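Local atomic coordinates of Alr3699 protein (Nostoc sp., PDB entry 4XSR), a protein that is a GT-B-type glycosyltransferase family member with two Rossmann-like domains that binds uridine-5'-diphosphate-glucose. Residues Y124-I129 against S152-N157. Sequence-based numbering, arbitrary orientation.
With UPG (uridine-5'-diphosphate-glucose), chain J.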
loop_
_atom_site.group_PDB
_atom_site.type_symbol
_atom_site.label_atom_id
_atom_site.label_comp_id
_atom_site.label_asym_id
_atom_site.label_seq_id
_atom_site.Cartn_x
_atom_site.Cartn_y
_atom_site.Cartn_z
ATOM N N TYR B 124 3.268 -17.094 -6.038
ATOM C CA TYR B 124 1.845 -16.844 -6.009
ATOM C C TYR B 124 1.099 -18.157 -6.340
ATOM O O TYR B 124 1.298 -18.734 -7.405
ATOM C CB TYR B 124 1.499 -15.803 -7.074
ATOM C CG TYR B 124 0.021 -15.421 -7.202
ATOM C CD1 TYR B 124 -0.825 -15.316 -6.089
ATOM C CD2 TYR B 124 -0.499 -15.091 -8.427
ATOM C CE1 TYR B 124 -2.171 -14.935 -6.239
ATOM C CE2 TYR B 124 -1.828 -14.721 -8.582
ATOM C CZ TYR B 124 -2.648 -14.638 -7.498
ATOM O OH TYR B 124 -3.927 -14.220 -7.707
ATOM N N HIS B 125 0.234 -18.608 -5.430
ATOM C CA HIS B 125 -0.562 -19.799 -5.644
ATOM C C HIS B 125 -1.933 -19.301 -5.973
ATOM O O HIS B 125 -2.588 -18.668 -5.151
ATOM C CB HIS B 125 -0.583 -20.698 -4.431
ATOM C CG HIS B 125 -1.038 -22.099 -4.732
ATOM N ND1 HIS B 125 -0.325 -23.218 -4.339
ATOM C CD2 HIS B 125 -2.116 -22.554 -5.419
ATOM C CE1 HIS B 125 -0.952 -24.300 -4.767
ATOM N NE2 HIS B 125 -2.042 -23.927 -5.420
ATOM N N LEU B 126 -2.354 -19.599 -7.201
ATOM C CA LEU B 126 -3.489 -18.995 -7.809
ATOM C C LEU B 126 -4.639 -19.996 -7.732
ATOM O O LEU B 126 -4.605 -21.048 -8.386
ATOM C CB LEU B 126 -3.121 -18.664 -9.230
ATOM C CG LEU B 126 -4.212 -18.137 -10.117
ATOM C CD1 LEU B 126 -4.858 -16.886 -9.562
ATOM C CD2 LEU B 126 -3.633 -17.876 -11.501
ATOM N N HIS B 127 -5.611 -19.682 -6.874
ATOM C CA HIS B 127 -6.783 -20.521 -6.635
ATOM C C HIS B 127 -7.988 -19.947 -7.324
ATOM O O HIS B 127 -9.056 -20.509 -7.249
ATOM C CB HIS B 127 -7.083 -20.622 -5.125
ATOM C CG HIS B 127 -6.015 -21.313 -4.340
ATOM N ND1 HIS B 127 -5.892 -22.688 -4.299
ATOM C CD2 HIS B 127 -5.035 -20.829 -3.547
ATOM C CE1 HIS B 127 -4.875 -23.022 -3.523
ATOM N NE2 HIS B 127 -4.333 -21.907 -3.062
ATOM N N ASP B 128 -7.832 -18.797 -7.966
ATOM C CA ASP B 128 -8.933 -18.133 -8.641
ATOM C C ASP B 128 -8.833 -18.207 -10.161
ATOM O O ASP B 128 -7.772 -18.465 -10.740
ATOM C CB ASP B 128 -8.977 -16.656 -8.244
ATOM C CG ASP B 128 -9.145 -16.435 -6.741
ATOM O OD1 ASP B 128 -9.986 -17.141 -6.121
ATOM O OD2 ASP B 128 -8.446 -15.523 -6.195
ATOM N N ILE B 129 -9.964 -17.956 -10.806
ATOM C CA ILE B 129 -10.008 -17.738 -12.231
ATOM C C ILE B 129 -10.112 -16.222 -12.369
ATOM O O ILE B 129 -11.127 -15.619 -11.982
ATOM C CB ILE B 129 -11.212 -18.464 -12.861
ATOM C CG1 ILE B 129 -10.844 -19.936 -13.164
ATOM C CG2 ILE B 129 -11.703 -17.767 -14.122
ATOM C CD1 ILE B 129 -12.045 -20.790 -13.553
ATOM N N SER B 152 8.251 -15.063 -8.822
ATOM C CA SER B 152 9.158 -15.951 -9.553
ATOM C C SER B 152 8.409 -17.153 -10.120
ATOM O O SER B 152 8.944 -17.882 -10.951
ATOM C CB SER B 152 10.236 -16.504 -8.629
ATOM O OG SER B 152 10.767 -15.490 -7.814
ATOM N N LEU B 153 7.187 -17.381 -9.636
ATOM C CA LEU B 153 6.402 -18.528 -10.038
ATOM C C LEU B 153 4.956 -18.323 -9.659
ATOM O O LEU B 153 4.653 -17.805 -8.583
ATOM C CB LEU B 153 6.930 -19.749 -9.314
ATOM C CG LEU B 153 6.108 -21.031 -9.438
ATOM C CD1 LEU B 153 6.362 -21.753 -10.763
ATOM C CD2 LEU B 153 6.442 -21.932 -8.262
ATOM N N VAL B 154 4.079 -18.696 -10.583
ATOM C CA VAL B 154 2.639 -18.748 -10.375
ATOM C C VAL B 154 2.152 -20.211 -10.467
ATOM O O VAL B 154 2.101 -20.789 -11.561
ATOM C CB VAL B 154 1.899 -17.918 -11.414
ATOM C CG1 VAL B 154 0.385 -17.981 -11.169
ATOM C CG2 VAL B 154 2.401 -16.471 -11.378
ATOM N N ILE B 155 1.846 -20.812 -9.315
ATOM C CA ILE B 155 1.313 -22.166 -9.262
ATOM C C ILE B 155 -0.172 -22.017 -9.435
ATOM O O ILE B 155 -0.804 -21.416 -8.609
ATOM C CB ILE B 155 1.587 -22.832 -7.911
ATOM C CG1 ILE B 155 3.050 -23.102 -7.759
ATOM C CG2 ILE B 155 0.863 -24.171 -7.797
ATOM C CD1 ILE B 155 3.417 -23.474 -6.343
ATOM N N ALA B 156 -0.723 -22.518 -10.526
ATOM C CA ALA B 156 -2.177 -22.482 -10.723
ATOM C C ALA B 156 -2.833 -23.831 -10.328
ATOM O O ALA B 156 -2.212 -24.888 -10.480
ATOM C CB ALA B 156 -2.507 -22.171 -12.155
ATOM N N ASN B 157 -4.086 -23.777 -9.874
ATOM C CA ASN B 157 -4.736 -24.963 -9.334
ATOM C C ASN B 157 -5.334 -25.839 -10.438
ATOM O O ASN B 157 -5.708 -26.972 -10.194
ATOM C CB ASN B 157 -5.767 -24.619 -8.250
ATOM C CG ASN B 157 -6.890 -23.720 -8.730
ATOM O OD1 ASN B 157 -6.931 -23.290 -9.884
ATOM N ND2 ASN B 157 -7.845 -23.439 -7.817
HETATM N N1 UPG J . -16.198 -27.604 3.215
HETATM C C2 UPG J . -16.195 -27.819 4.599
HETATM N N3 UPG J . -17.314 -27.611 5.279
HETATM C C4 UPG J . -18.438 -27.217 4.685
HETATM C C5 UPG J . -18.471 -27.022 3.299
HETATM C C6 UPG J . -17.312 -27.213 2.581
HETATM O O2 UPG J . -15.157 -28.189 5.222
HETATM O O4 UPG J . -19.475 -27.033 5.382
HETATM C C1C UPG J . -14.984 -27.806 2.432
HETATM C C2C UPG J . -15.138 -28.836 1.321
HETATM O O2C UPG J . -14.935 -30.167 1.842
HETATM C C3C UPG J . -14.067 -28.329 0.357
HETATM C C4C UPG J . -14.044 -26.798 0.544
HETATM O O4C UPG J . -14.702 -26.566 1.773
HETATM O O3C UPG J . -12.807 -28.878 0.753
HETATM C C5C UPG J . -14.759 -25.969 -0.531
HETATM O O5C UPG J . -13.930 -26.090 -1.686
HETATM P PA UPG J . -14.150 -25.266 -3.024
HETATM O O1A UPG J . -13.281 -25.912 -4.055
HETATM O O2A UPG J . -15.580 -24.940 -3.271
HETATM O O3A UPG J . -13.290 -23.939 -2.535
HETATM P PB UPG J . -13.515 -22.360 -2.875
HETATM O O1B UPG J . -13.888 -21.789 -1.556
HETATM O O2B UPG J . -14.445 -22.069 -3.987
HETATM O O3B UPG J . -11.949 -22.028 -3.134
HETATM C "C1'" UPG J . -11.165 -21.715 -4.302
HETATM C "C2'" UPG J . -11.740 -22.004 -5.670
HETATM C "C3'" UPG J . -12.032 -23.511 -5.884
HETATM C "C4'" UPG J . -10.749 -24.316 -5.644
HETATM C "C5'" UPG J . -10.116 -23.859 -4.341
HETATM C "C6'" UPG J . -8.811 -24.521 -4.024
HETATM O "O2'" UPG J . -12.826 -21.116 -5.938
HETATM O "O3'" UPG J . -12.490 -23.702 -7.235
HETATM O "O4'" UPG J . -10.990 -25.726 -5.525
HETATM O "O5'" UPG J . -9.921 -22.450 -4.301
HETATM O "O6'" UPG J . -7.920 -24.432 -5.115
#
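Tyr124 uses both of its backbone polar atoms to pair with the parallel strand 151-156: its N donates to Leu153 O (3.0 Å) and its O accepts from Ile155 N (2.9 Å). Its broad ring lies alongside Val154, with CD2 4.1 Å from CG1, and also covers Leu108 of helix 105-118. On the other face, His125 lays its imidazole against Ile155, whose CG2 sits 3.7 Å from the ring centroid in a CH-pi contact, while ND1 is hydrogen-bonded to Tyr101; a flat ring with a polar rim suits both demands. Leu126 N binds Ile155 O almost straight (2.8 Å, 175°). Its CD2 reaches Val154 CG1, a branched apolar pair that suits the face packed on Phe165 of helix 159-167. Beyond the strand, the two ring nitrogens of His127 serve two partners: ND1 is hydrogen-bonded to UPG O6' (2.8 Å), NE2 to Asn103. The amide of Asn157 likewise offers ND2 to O6' (2.9 Å) and, weakly, to His127 O, and OD1 to Ser161. This beta-alpha-beta unit thus meets the ligand at the C-terminal ends of its strands, where ligands of Rossmann-like domains usually sit; two side chains converge on O6' of the glucose, consistent with their orienting that group.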